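Local coordinates for protein probable zinc protease PqqL (Escherichia coli, PDB 6OFT) that probably acts as a zinc-dependent metalloendopeptidase of the M16 family, the present chain being the first half of the periplasmic protein, at residues V56-F61 with R135-E140; L50-F55 with A179-A184; K71-F76 with L81-D86; Y98-P103 with Q111-I116. All coordinates share one frame; numbering follows the deposited sequence.

Contact 1 of 4, residues V56-F61 with R135-E140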
loop_
_atom_site.group_PDB
_atom_site.type_symbol
_atom_site.label_atom_id
_atom_site.label_comp_id
_atom_site.label_asym_id
_atom_site.label_seq_id
_atom_site.Cartn_x
_atom_site.Cartn_y
_atom_site.Cartn_z
ATOM N N VAL A 56 -17.607 -10.448 5.535
ATOM C CA VAL A 56 -17.123 -11.306 6.640
ATOM C C VAL A 56 -16.466 -10.446 7.752
ATOM O O VAL A 56 -16.752 -10.657 8.927
ATOM C CB VAL A 56 -16.190 -12.469 6.152
ATOM C CG1 VAL A 56 -15.380 -13.077 7.300
ATOM C CG2 VAL A 56 -16.987 -13.553 5.439
ATOM N N GLU A 57 -15.615 -9.466 7.353
ATOM C CA GLU A 57 -14.909 -8.529 8.232
ATOM C C GLU A 57 -15.881 -7.767 9.152
ATOM O O GLU A 57 -15.680 -7.736 10.358
ATOM C CB GLU A 57 -14.062 -7.568 7.385
ATOM C CG GLU A 57 -13.240 -6.567 8.187
ATOM C CD GLU A 57 -13.523 -5.142 7.761
ATOM O OE1 GLU A 57 -14.079 -4.376 8.574
ATOM O OE2 GLU A 57 -13.222 -4.800 6.598
ATOM N N HIS A 58 -16.954 -7.210 8.576
ATOM C CA HIS A 58 -18.022 -6.527 9.307
ATOM C C HIS A 58 -18.736 -7.485 10.287
ATOM O O HIS A 58 -19.059 -7.094 11.409
ATOM C CB HIS A 58 -19.040 -5.937 8.310
ATOM C CG HIS A 58 -18.633 -4.603 7.768
ATOM N ND1 HIS A 58 -19.322 -3.459 8.102
ATOM C CD2 HIS A 58 -17.606 -4.270 6.953
ATOM C CE1 HIS A 58 -18.705 -2.470 7.479
ATOM N NE2 HIS A 58 -17.665 -2.907 6.777
ATOM N N MET A 59 -18.922 -8.745 9.885
ATOM C CA MET A 59 -19.613 -9.741 10.709
ATOM C C MET A 59 -18.851 -10.138 11.977
ATOM O O MET A 59 -19.456 -10.743 12.863
ATOM C CB MET A 59 -20.004 -10.988 9.891
ATOM C CG MET A 59 -21.130 -10.769 8.870
ATOM S SD MET A 59 -22.615 -9.898 9.448
ATOM C CE MET A 59 -23.083 -10.926 10.910
ATOM N N MET A 60 -17.555 -9.769 12.101
ATOM C CA MET A 60 -16.771 -10.097 13.302
ATOM C C MET A 60 -17.232 -9.282 14.509
ATOM O O MET A 60 -17.117 -9.727 15.655
ATOM C CB MET A 60 -15.255 -9.911 13.060
ATOM C CG MET A 60 -14.656 -10.905 12.063
ATOM S SD MET A 60 -14.970 -12.661 12.386
ATOM C CE MET A 60 -16.212 -12.972 11.157
ATOM N N PHE A 61 -17.813 -8.117 14.240
ATOM C CA PHE A 61 -18.309 -7.203 15.264
ATOM C C PHE A 61 -19.802 -7.387 15.521
ATOM O O PHE A 61 -20.389 -6.579 16.244
ATOM C CB PHE A 61 -17.989 -5.746 14.856
ATOM C CG PHE A 61 -16.514 -5.531 14.600
ATOM C CD1 PHE A 61 -15.642 -5.260 15.651
ATOM C CD2 PHE A 61 -15.993 -5.626 13.315
ATOM C CE1 PHE A 61 -14.279 -5.068 15.413
ATOM C CE2 PHE A 61 -14.626 -5.462 13.086
ATOM C CZ PHE A 61 -13.780 -5.179 14.136
ATOM N N ARG A 135 -26.235 -5.725 5.698
ATOM C CA ARG A 135 -26.461 -5.468 4.260
ATOM C C ARG A 135 -26.690 -3.963 4.026
ATOM O O ARG A 135 -26.015 -3.369 3.184
ATOM C CB ARG A 135 -27.638 -6.271 3.706
ATOM C CG ARG A 135 -27.624 -7.746 4.050
ATOM C CD ARG A 135 -28.873 -8.415 3.520
ATOM N NE ARG A 135 -28.956 -9.818 3.916
ATOM C CZ ARG A 135 -28.316 -10.814 3.309
ATOM N NH1 ARG A 135 -27.520 -10.571 2.275
ATOM N NH2 ARG A 135 -28.456 -12.060 3.744
ATOM N N GLY A 136 -27.564 -3.359 4.839
ATOM C CA GLY A 136 -27.862 -1.931 4.800
ATOM C C GLY A 136 -26.657 -1.053 5.073
ATOM O O GLY A 136 -26.477 -0.029 4.408
ATOM N N VAL A 137 -25.805 -1.477 6.034
ATOM C CA VAL A 137 -24.559 -0.817 6.456
ATOM C C VAL A 137 -23.584 -0.709 5.289
ATOM O O VAL A 137 -23.130 0.394 4.968
ATOM C CB VAL A 137 -23.920 -1.529 7.694
ATOM C CG1 VAL A 137 -22.486 -1.053 7.970
ATOM C CG2 VAL A 137 -24.784 -1.354 8.927
ATOM N N ILE A 138 -23.277 -1.856 4.654
ATOM C CA ILE A 138 -22.341 -1.955 3.531
ATOM C C ILE A 138 -22.847 -1.154 2.321
ATOM O O ILE A 138 -22.053 -0.431 1.717
ATOM C CB ILE A 138 -21.986 -3.442 3.221
ATOM C CG1 ILE A 138 -21.267 -4.072 4.450
ATOM C CG2 ILE A 138 -21.118 -3.578 1.945
ATOM C CD1 ILE A 138 -21.316 -5.583 4.544
ATOM N N THR A 139 -24.155 -1.234 2.013
ATOM C CA THR A 139 -24.810 -0.492 0.926
ATOM C C THR A 139 -24.621 1.025 1.128
ATOM O O THR A 139 -24.258 1.717 0.172
ATOM C CB THR A 139 -26.297 -0.920 0.783
ATOM O OG1 THR A 139 -26.377 -2.342 0.644
ATOM C CG2 THR A 139 -27.006 -0.251 -0.409
ATOM N N GLU A 140 -24.798 1.517 2.384
ATOM C CA GLU A 140 -24.626 2.932 2.724
ATOM C C GLU A 140 -23.168 3.387 2.622
ATOM O O GLU A 140 -22.900 4.470 2.089
ATOM C CB GLU A 140 -25.242 3.263 4.090
ATOM C CG GLU A 140 -26.744 3.453 3.991
ATOM C CD GLU A 140 -27.450 3.843 5.272
ATOM O OE1 GLU A 140 -27.866 5.020 5.394
ATOM O OE2 GLU A 140 -27.605 2.963 6.150
#
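His-58 lays one face of its imidazole against Ile-138, and this is the buried, centred part of the contact. Ile-138 CG1 sits 4.2 Å from the centroid of the His-58 ring and only 7° off the ring normal, so the CH-pi geometry is almost perfectly over the centre. Each partner puts its branch there by the same choice of first torsion: His-58 CG (chi1 -84°) and Ile-138 CG1 (chi1 -63°) both lie anti to their own carbonyl carbon, and the two side chains run alongside each other, pointing opposite ways. The more open side is formed by Val-137, which is partly exposed. Its CG1 comes slightly nearer, 4.0 Å from His-58 ND1, but obliquely, and it buries less surface than Ile-138. No hydrogen bond crosses between 56-61 and 135-140; the polar partner of His-58 ND1 is OE1 of Glu-134, one residue before the second segment. Glu-57 and His-58 complete the inverted HXXEH zinc motif of M16 peptidases, begun by His-54, and all three are predicted site residues together with Glu-134. The side chains of His-58 and His-54 come within about 3 Å of each other, as two ligands of one metal could. Apolar packing on the ring face and the ND1 bond probably restrict the rotation of the imidazole, consistent with NE2 being turned toward the predicted zinc site.

Contact 2 of 4, residues L50-F55 with A179-A184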
loop_
_atom_site.group_PDB
_atom_site.type_symbol
_atom_site.label_atom_id
_atom_site.label_comp_id
_atom_site.label_asym_id
_atom_site.label_seq_id
_atom_site.Cartn_x
_atom_site.Cartn_y
_atom_site.Cartn_z
ATOM N N LEU A 50 -18.456 -11.699 -4.694
ATOM C CA LEU A 50 -17.926 -10.330 -4.801
ATOM C C LEU A 50 -18.349 -9.402 -3.639
ATOM O O LEU A 50 -19.495 -8.949 -3.569
ATOM C CB LEU A 50 -18.233 -9.714 -6.175
ATOM C CG LEU A 50 -17.853 -10.600 -7.384
ATOM C CD1 LEU A 50 -18.293 -9.982 -8.684
ATOM C CD2 LEU A 50 -16.380 -10.957 -7.395
ATOM N N GLY A 51 -17.380 -9.137 -2.752
ATOM C CA GLY A 51 -17.545 -8.310 -1.553
ATOM C C GLY A 51 -17.757 -9.109 -0.277
ATOM O O GLY A 51 -18.042 -8.538 0.781
ATOM N N VAL A 52 -17.612 -10.439 -0.370
ATOM C CA VAL A 52 -17.807 -11.365 0.751
ATOM C C VAL A 52 -16.645 -11.266 1.761
ATOM O O VAL A 52 -16.913 -11.322 2.962
ATOM C CB VAL A 52 -18.119 -12.815 0.273
ATOM C CG1 VAL A 52 -17.933 -13.847 1.369
ATOM C CG2 VAL A 52 -19.540 -12.893 -0.282
ATOM N N ALA A 53 -15.387 -11.065 1.306
ATOM C CA ALA A 53 -14.270 -10.894 2.246
ATOM C C ALA A 53 -14.535 -9.695 3.177
ATOM O O ALA A 53 -14.328 -9.803 4.385
ATOM C CB ALA A 53 -12.953 -10.698 1.501
ATOM N N HIS A 54 -15.048 -8.584 2.603
ATOM C CA HIS A 54 -15.367 -7.333 3.307
ATOM C C HIS A 54 -16.609 -7.513 4.195
ATOM O O HIS A 54 -16.650 -6.979 5.306
ATOM C CB HIS A 54 -15.495 -6.182 2.286
ATOM C CG HIS A 54 -15.963 -4.871 2.845
ATOM N ND1 HIS A 54 -17.167 -4.314 2.453
ATOM C CD2 HIS A 54 -15.369 -4.043 3.732
ATOM C CE1 HIS A 54 -17.275 -3.178 3.123
ATOM N NE2 HIS A 54 -16.224 -2.976 3.912
ATOM N N PHE A 55 -17.618 -8.263 3.707
ATOM C CA PHE A 55 -18.843 -8.562 4.462
ATOM C C PHE A 55 -18.473 -9.413 5.704
ATOM O O PHE A 55 -18.911 -9.077 6.809
ATOM C CB PHE A 55 -19.897 -9.267 3.580
ATOM C CG PHE A 55 -21.357 -9.152 3.996
ATOM C CD1 PHE A 55 -21.735 -9.282 5.332
ATOM C CD2 PHE A 55 -22.357 -8.988 3.043
ATOM C CE1 PHE A 55 -23.080 -9.183 5.713
ATOM C CE2 PHE A 55 -23.706 -8.900 3.422
ATOM C CZ PHE A 55 -24.060 -9.009 4.751
ATOM N N ALA A 179 -26.756 -7.789 -0.991
ATOM C CA ALA A 179 -28.192 -7.940 -0.750
ATOM C C ALA A 179 -28.687 -9.393 -0.664
ATOM O O ALA A 179 -29.631 -9.648 0.081
ATOM C CB ALA A 179 -28.979 -7.198 -1.830
ATOM N N THR A 180 -28.065 -10.333 -1.425
ATOM C CA THR A 180 -28.518 -11.730 -1.556
ATOM C C THR A 180 -27.672 -12.825 -0.875
ATOM O O THR A 180 -28.198 -13.918 -0.639
ATOM C CB THR A 180 -28.657 -12.086 -3.038
ATOM O OG1 THR A 180 -27.384 -11.950 -3.665
ATOM C CG2 THR A 180 -29.707 -11.242 -3.762
ATOM N N VAL A 181 -26.381 -12.567 -0.599
ATOM C CA VAL A 181 -25.479 -13.548 0.032
ATOM C C VAL A 181 -26.087 -14.087 1.343
ATOM O O VAL A 181 -26.551 -13.317 2.182
ATOM C CB VAL A 181 -24.017 -13.023 0.182
ATOM C CG1 VAL A 181 -23.895 -11.932 1.243
ATOM C CG2 VAL A 181 -23.031 -14.160 0.431
ATOM N N THR A 182 -26.176 -15.412 1.457
ATOM C CA THR A 182 -26.796 -16.036 2.630
ATOM C C THR A 182 -25.819 -16.099 3.797
ATOM O O THR A 182 -24.609 -16.182 3.552
ATOM C CB THR A 182 -27.339 -17.453 2.303
ATOM O OG1 THR A 182 -26.255 -18.375 2.171
ATOM C CG2 THR A 182 -28.262 -17.489 1.076
ATOM N N PRO A 183 -26.312 -16.196 5.064
ATOM C CA PRO A 183 -25.387 -16.387 6.198
ATOM C C PRO A 183 -24.531 -17.650 6.042
ATOM O O PRO A 183 -23.385 -17.646 6.464
ATOM C CB PRO A 183 -26.325 -16.481 7.401
ATOM C CG PRO A 183 -27.546 -15.729 6.979
ATOM C CD PRO A 183 -27.710 -16.113 5.536
ATOM N N ALA A 184 -25.069 -18.705 5.391
ATOM C CA ALA A 184 -24.352 -19.961 5.150
ATOM C C ALA A 184 -23.208 -19.745 4.153
ATOM O O ALA A 184 -22.141 -20.318 4.338
ATOM C CB ALA A 184 -25.306 -21.041 4.653
#
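The backbones of 50-55 and 179-184 approach to 8.0 Å between the CA atoms of Val-52 and Val-181, where the first turn of helix 52-59 faces the short link between helices 175-180 and 183-193. Val-181 is the first residue to leave helical geometry, and its side chain points at the other segment. One methyl goes to each partner. Val-181 CG2 meets CG2 of Val-52 at 3.8 Å, the two valines crossing at a slant. Val-181 CG1 meets Phe-55 CE2 at 3.7 Å and CD2 of that ring at 3.8 Å, approaching the ring obliquely. The division follows from chi1 of 71°, which holds Val-181 CG1 between its backbone N and carbonyl carbon and leaves CG2 anti to N. All three side chains are buried, and the contact is wholly apolar. Helix 52-59 carries the inverted HXXEH motif of the M16 family, and Phe-55 directly follows its first histidine, the predicted zinc ligand His-54; the contact therefore packs the Val-52/Phe-55 side of the motif helix against the turn at Val-181. Phe-55 also touches Glu-134 and Ile-138 of helix 128-144, while Leu-186 lies against both Phe-55 and Val-181. Gly-51, the N-cap of the motif helix, adopts phi 99°, a backbone conformation suited to glycine, and its O accepts from Phe-55 N at 3.0 Å. Thr-182 is the N-cap of helix 183-193: its side chain caps a backbone N just beyond 184, and its own N bonds to Gln-185 OE1, a pairing consistent with a capping box.

Contact 3 of 4, residues K71-F76 with L81-D86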
loop_
_atom_site.group_PDB
_atom_site.type_symbol
_atom_site.label_atom_id
_atom_site.label_comp_id
_atom_site.label_asym_id
_atom_site.label_seq_id
_atom_site.Cartn_x
_atom_site.Cartn_y
_atom_site.Cartn_z
ATOM N N LYS A 71 -22.608 -7.773 21.811
ATOM C CA LYS A 71 -21.782 -8.026 22.997
ATOM C C LYS A 71 -20.268 -7.821 22.790
ATOM O O LYS A 71 -19.610 -7.460 23.759
ATOM C CB LYS A 71 -22.069 -9.399 23.625
ATOM C CG LYS A 71 -23.476 -9.531 24.217
ATOM C CD LYS A 71 -23.644 -8.813 25.554
ATOM C CE LYS A 71 -25.059 -8.884 26.069
ATOM N NZ LYS A 71 -25.364 -7.751 26.983
ATOM N N VAL A 72 -19.718 -8.011 21.568
ATOM C CA VAL A 72 -18.278 -7.777 21.314
ATOM C C VAL A 72 -17.973 -6.278 21.492
ATOM O O VAL A 72 -17.019 -5.921 22.190
ATOM C CB VAL A 72 -17.782 -8.366 19.945
ATOM C CG1 VAL A 72 -16.613 -7.588 19.348
ATOM C CG2 VAL A 72 -17.408 -9.836 20.093
ATOM N N ILE A 73 -18.842 -5.422 20.924
ATOM C CA ILE A 73 -18.726 -3.965 20.999
ATOM C C ILE A 73 -18.940 -3.465 22.427
ATOM O O ILE A 73 -18.173 -2.616 22.891
ATOM C CB ILE A 73 -19.642 -3.282 19.947
ATOM C CG1 ILE A 73 -19.152 -3.580 18.486
ATOM C CG2 ILE A 73 -19.847 -1.782 20.213
ATOM C CD1 ILE A 73 -17.739 -3.000 18.035
ATOM N N GLU A 74 -19.923 -4.042 23.137
ATOM C CA GLU A 74 -20.222 -3.711 24.538
ATOM C C GLU A 74 -19.063 -4.113 25.442
ATOM O O GLU A 74 -18.799 -3.416 26.423
ATOM C CB GLU A 74 -21.533 -4.381 25.018
ATOM C CG GLU A 74 -22.797 -3.797 24.391
ATOM C CD GLU A 74 -24.105 -4.540 24.621
ATOM O OE1 GLU A 74 -24.173 -5.372 25.555
ATOM O OE2 GLU A 74 -25.072 -4.278 23.868
ATOM N N THR A 75 -18.364 -5.226 25.116
ATOM C CA THR A 75 -17.206 -5.669 25.902
ATOM C C THR A 75 -16.052 -4.673 25.701
ATOM O O THR A 75 -15.425 -4.263 26.685
ATOM C CB THR A 75 -16.826 -7.123 25.587
ATOM O OG1 THR A 75 -17.954 -7.966 25.843
ATOM C CG2 THR A 75 -15.641 -7.613 26.420
ATOM N N PHE A 76 -15.785 -4.274 24.443
ATOM C CA PHE A 76 -14.722 -3.294 24.159
ATOM C C PHE A 76 -15.042 -1.969 24.856
ATOM O O PHE A 76 -14.168 -1.413 25.504
ATOM C CB PHE A 76 -14.540 -3.077 22.647
ATOM C CG PHE A 76 -13.704 -4.113 21.935
ATOM C CD1 PHE A 76 -12.396 -4.373 22.338
ATOM C CD2 PHE A 76 -14.202 -4.789 20.826
ATOM C CE1 PHE A 76 -11.609 -5.312 21.656
ATOM C CE2 PHE A 76 -13.414 -5.730 20.148
ATOM C CZ PHE A 76 -12.121 -5.969 20.558
ATOM N N LEU A 81 -12.677 1.093 25.058
ATOM C CA LEU A 81 -12.182 0.914 23.692
ATOM C C LEU A 81 -13.328 1.098 22.699
ATOM O O LEU A 81 -14.363 0.442 22.809
ATOM C CB LEU A 81 -11.460 -0.455 23.569
ATOM C CG LEU A 81 -10.325 -0.670 24.595
ATOM C CD1 LEU A 81 -9.827 -2.136 24.608
ATOM C CD2 LEU A 81 -9.142 0.288 24.344
ATOM N N ARG A 82 -13.172 2.062 21.796
ATOM C CA ARG A 82 -14.218 2.476 20.872
ATOM C C ARG A 82 -13.931 2.117 19.434
ATOM O O ARG A 82 -12.826 2.332 18.955
ATOM C CB ARG A 82 -14.460 3.995 21.021
ATOM C CG ARG A 82 -15.623 4.546 20.197
ATOM C CD ARG A 82 -16.217 5.759 20.867
ATOM N NE ARG A 82 -17.066 5.384 22.000
ATOM C CZ ARG A 82 -17.579 6.249 22.870
ATOM N NH1 ARG A 82 -17.335 7.547 22.746
ATOM N NH2 ARG A 82 -18.342 5.822 23.865
ATOM N N PHE A 83 -14.947 1.579 18.747
ATOM C CA PHE A 83 -14.875 1.230 17.332
ATOM C C PHE A 83 -14.651 2.521 16.534
ATOM O O PHE A 83 -15.305 3.542 16.797
ATOM C CB PHE A 83 -16.164 0.508 16.882
ATOM C CG PHE A 83 -16.097 0.049 15.444
ATOM C CD1 PHE A 83 -15.368 -1.085 15.091
ATOM C CD2 PHE A 83 -16.704 0.784 14.436
ATOM C CE1 PHE A 83 -15.262 -1.485 13.756
ATOM C CE2 PHE A 83 -16.612 0.376 13.103
ATOM C CZ PHE A 83 -15.885 -0.753 12.771
ATOM N N GLY A 84 -13.698 2.476 15.612
ATOM C CA GLY A 84 -13.324 3.630 14.801
ATOM C C GLY A 84 -12.229 4.472 15.427
ATOM O O GLY A 84 -11.688 5.358 14.762
ATOM N N ARG A 85 -11.887 4.201 16.709
ATOM C CA ARG A 85 -10.853 4.904 17.461
ATOM C C ARG A 85 -9.749 3.943 17.948
ATOM O O ARG A 85 -8.602 4.095 17.545
ATOM C CB ARG A 85 -11.486 5.674 18.638
ATOM C CG ARG A 85 -10.487 6.504 19.478
ATOM C CD ARG A 85 -11.173 7.174 20.661
ATOM N NE ARG A 85 -11.503 6.211 21.717
ATOM C CZ ARG A 85 -12.401 6.419 22.668
ATOM N NH1 ARG A 85 -13.118 7.537 22.680
ATOM N NH2 ARG A 85 -12.625 5.493 23.592
ATOM N N ASP A 86 -10.090 2.983 18.825
ATOM C CA ASP A 86 -9.143 2.009 19.403
ATOM C C ASP A 86 -9.265 0.650 18.728
ATOM O O ASP A 86 -8.310 -0.142 18.741
ATOM C CB ASP A 86 -9.405 1.832 20.900
ATOM C CG ASP A 86 -9.548 3.145 21.634
ATOM O OD1 ASP A 86 -8.519 3.811 21.851
ATOM O OD2 ASP A 86 -10.695 3.522 21.957
#
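The Phe-76 ring is met at its edge, near the ring plane, by Leu-81, whose CD1 comes to 4.1 Å from Phe-76 CD1. The setting is the C-cap of helix 71-77, the turn from which the chain heads for strand 87-91: Leu-81 N donates to Phe-76 O at 2.9 Å with an N-H...O angle of 156°, coming from above the carbonyl plane, and this six-to-one spacing, with Gly-80 just before Leu-81, is that found in Schellman C-caps. The Phe-83 ring is approached only obliquely by Ile-73, whose CD1 makes its real contact 4.0 Å away on Phe-83 CB. A third flat group, the Arg-85 guanidinium, has Arg-82 CB over one face, offset toward the rim, and the Asp-86 carboxylate carbon at its edge, in plane. Phe-83 starts toward the helix but, with CG anti to its backbone N (chi1 -176°), the ring leads away and meets Phe-61 edge-to-face, near the predicted site residues Glu-57 and His-58. Phe-76 and Leu-81 are buried, and both touch Val-87, whereas Phe-83 is exposed. Beyond them the turn 82-86 ties itself together through one carboxylate oxygen: Asp-86 OD2 takes Arg-82 N on its anti lone pair in a nearly straight bond (170°), and Arg-85 NE reaches the same OD2 at 2.8 Å in a salt bridge on the syn side, tilted out of the carboxylate plane.

Contact 4 of 4, residues Y98-P103 with Q111-I116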
loop_
_atom_site.group_PDB
_atom_site.type_symbol
_atom_site.label_atom_id
_atom_site.label_comp_id
_atom_site.label_asym_id
_atom_site.label_seq_id
_atom_site.Cartn_x
_atom_site.Cartn_y
_atom_site.Cartn_z
ATOM N N TYR A 98 -7.604 -7.125 11.647
ATOM C CA TYR A 98 -8.392 -6.752 12.827
ATOM C C TYR A 98 -7.461 -6.111 13.830
ATOM O O TYR A 98 -6.439 -6.703 14.191
ATOM C CB TYR A 98 -9.118 -7.987 13.391
ATOM C CG TYR A 98 -10.038 -8.611 12.367
ATOM C CD1 TYR A 98 -11.352 -8.181 12.233
ATOM C CD2 TYR A 98 -9.578 -9.597 11.489
ATOM C CE1 TYR A 98 -12.190 -8.715 11.262
ATOM C CE2 TYR A 98 -10.403 -10.132 10.509
ATOM C CZ TYR A 98 -11.715 -9.698 10.410
ATOM O OH TYR A 98 -12.566 -10.251 9.495
ATOM N N GLN A 99 -7.767 -4.864 14.215
ATOM C CA GLN A 99 -6.840 -4.035 14.990
ATOM C C GLN A 99 -7.395 -3.536 16.307
ATOM O O GLN A 99 -8.516 -3.026 16.358
ATOM C CB GLN A 99 -6.367 -2.821 14.135
ATOM C CG GLN A 99 -5.855 -3.179 12.714
ATOM C CD GLN A 99 -5.760 -1.990 11.768
ATOM O OE1 GLN A 99 -6.593 -1.087 11.778
ATOM N NE2 GLN A 99 -4.749 -1.973 10.906
ATOM N N VAL A 100 -6.595 -3.699 17.381
ATOM C CA VAL A 100 -6.912 -3.186 18.710
ATOM C C VAL A 100 -5.624 -2.527 19.282
ATOM O O VAL A 100 -4.552 -3.128 19.248
ATOM C CB VAL A 100 -7.512 -4.231 19.698
ATOM C CG1 VAL A 100 -7.879 -3.580 21.039
ATOM C CG2 VAL A 100 -8.726 -4.954 19.108
ATOM N N SER A 101 -5.753 -1.300 19.794
ATOM C CA SER A 101 -4.699 -0.563 20.479
ATOM C C SER A 101 -5.235 -0.295 21.882
ATOM O O SER A 101 -6.338 0.233 22.023
ATOM C CB SER A 101 -4.412 0.766 19.780
ATOM O OG SER A 101 -3.255 1.373 20.343
ATOM N N LEU A 102 -4.493 -0.703 22.915
ATOM C CA LEU A 102 -4.933 -0.509 24.292
ATOM C C LEU A 102 -3.732 -0.350 25.224
ATOM O O LEU A 102 -2.625 -0.733 24.832
ATOM C CB LEU A 102 -5.840 -1.697 24.746
ATOM C CG LEU A 102 -5.178 -3.024 25.161
ATOM C CD1 LEU A 102 -6.087 -3.806 26.074
ATOM C CD2 LEU A 102 -4.794 -3.883 23.952
ATOM N N PRO A 103 -3.915 0.148 26.476
ATOM C CA PRO A 103 -2.781 0.191 27.412
ATOM C C PRO A 103 -2.333 -1.220 27.819
ATOM O O PRO A 103 -3.117 -2.167 27.734
ATOM C CB PRO A 103 -3.353 0.928 28.635
ATOM C CG PRO A 103 -4.639 1.538 28.183
ATOM C CD PRO A 103 -5.151 0.634 27.121
ATOM N N GLN A 111 -6.065 -9.693 28.446
ATOM C CA GLN A 111 -6.601 -11.052 28.402
ATOM C C GLN A 111 -7.983 -11.107 27.740
ATOM O O GLN A 111 -8.242 -11.981 26.904
ATOM C CB GLN A 111 -6.604 -11.660 29.820
ATOM C CG GLN A 111 -7.187 -13.075 29.946
ATOM C CD GLN A 111 -6.708 -14.058 28.891
ATOM O OE1 GLN A 111 -5.496 -14.217 28.624
ATOM N NE2 GLN A 111 -7.675 -14.741 28.275
ATOM N N GLN A 112 -8.864 -10.162 28.110
ATOM C CA GLN A 112 -10.181 -10.043 27.551
ATOM C C GLN A 112 -10.104 -9.789 26.036
ATOM O O GLN A 112 -10.822 -10.448 25.284
ATOM C CB GLN A 112 -10.961 -8.933 28.283
ATOM C CG GLN A 112 -12.354 -8.692 27.731
ATOM C CD GLN A 112 -13.285 -9.854 27.948
ATOM O OE1 GLN A 112 -14.076 -9.858 28.887
ATOM N NE2 GLN A 112 -13.231 -10.850 27.064
ATOM N N VAL A 113 -9.200 -8.867 25.587
ATOM C CA VAL A 113 -9.009 -8.545 24.162
ATOM C C VAL A 113 -8.529 -9.812 23.401
ATOM O O VAL A 113 -9.040 -10.121 22.321
ATOM C CB VAL A 113 -8.069 -7.303 23.964
ATOM C CG1 VAL A 113 -7.621 -7.156 22.517
ATOM C CG2 VAL A 113 -8.744 -6.014 24.430
ATOM N N MET A 114 -7.601 -10.566 24.002
ATOM C CA MET A 114 -7.066 -11.810 23.421
ATOM C C MET A 114 -8.165 -12.876 23.259
ATOM O O MET A 114 -8.145 -13.627 22.286
ATOM C CB MET A 114 -5.933 -12.358 24.295
ATOM C CG MET A 114 -4.630 -11.577 24.190
ATOM S SD MET A 114 -4.019 -11.303 22.505
ATOM C CE MET A 114 -3.709 -12.975 21.959
ATOM N N ALA A 115 -9.113 -12.931 24.211
ATOM C CA ALA A 115 -10.243 -13.868 24.198
ATOM C C ALA A 115 -11.177 -13.547 23.020
ATOM O O ALA A 115 -11.640 -14.473 22.351
ATOM C CB ALA A 115 -10.993 -13.809 25.510
ATOM N N ILE A 116 -11.375 -12.235 22.720
ATOM C CA ILE A 116 -12.153 -11.758 21.569
ATOM C C ILE A 116 -11.434 -12.161 20.264
ATOM O O ILE A 116 -12.097 -12.609 19.334
ATOM C CB ILE A 116 -12.454 -10.232 21.656
ATOM C CG1 ILE A 116 -13.427 -9.919 22.828
ATOM C CG2 ILE A 116 -13.011 -9.696 20.327
ATOM C CD1 ILE A 116 -13.572 -8.458 23.205
#
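Strand 96-103 and the helix that follows it, 107-122, pack together here within the alpha+beta fold of the M16 domain: the strand is an inner one of the six-stranded mixed sheet, and the helix runs back roughly antiparallel to it on the sheet face. The CA atoms of Val-100 and Val-113 are 7.9 Å apart, a separation bridged by side chains alone, since no hydrogen bond crosses between 98-103 and 111-116. Val-113 is the helix residue that does the touching, and it spreads its two methyls over two strand positions. Its CG1 meets Val-100 CG1 at 3.9 Å, the two valines reaching toward each other tip to tip. With chi1 of 167°, Val-113 CG1 stands anti to the backbone N and CG2 anti to the carbonyl carbon, which sends CG2 to the second partner, Leu-102. There the two side chains pass flank to flank, heading opposite ways. Val-100 and Leu-102 are two residues apart on the strand and so share the helix-facing side, while Ser-101 between them points away, its OG bonded to Gln-31 and Asn-33. All three contacting residues are buried, and Leu-34 of the adjacent strand 31-38 touches both Leu-102 and Val-113, continuing the apolar layer across the sheet. The Val-100 side chain is about 12 Å from that of Glu-57, the predicted proton acceptor, so this is structural packing. At the Leu-102 end of the contact, Leu-102 brings its CD1 branch to 3.8 Å from Val-113 CG2.

In the fold
After the first three strands the chain enters helix 52-59, which serves contact 2 with its first turn and contact 1 further along. Contact 3 then closes a short loop from helix 71-77 to 81-86, and contact 4 follows in series, joining strand 96-103 to helix 107-122; their centres are 10 Å apart, and Asp-86 O probably bonds to Ser-101 N. Helix 128-144 closes contact 1 around both, and 179-184 closes contact 2 around all three, so the loops nest without crossing. Arg-135 links the outer two through Val-181 O, while Phe-61 connects contact 1 to Ile-73 and Phe-83. Glu-57 and Met-60 touch Tyr-98, bringing the zinc-motif helix against sheet strand 96-103.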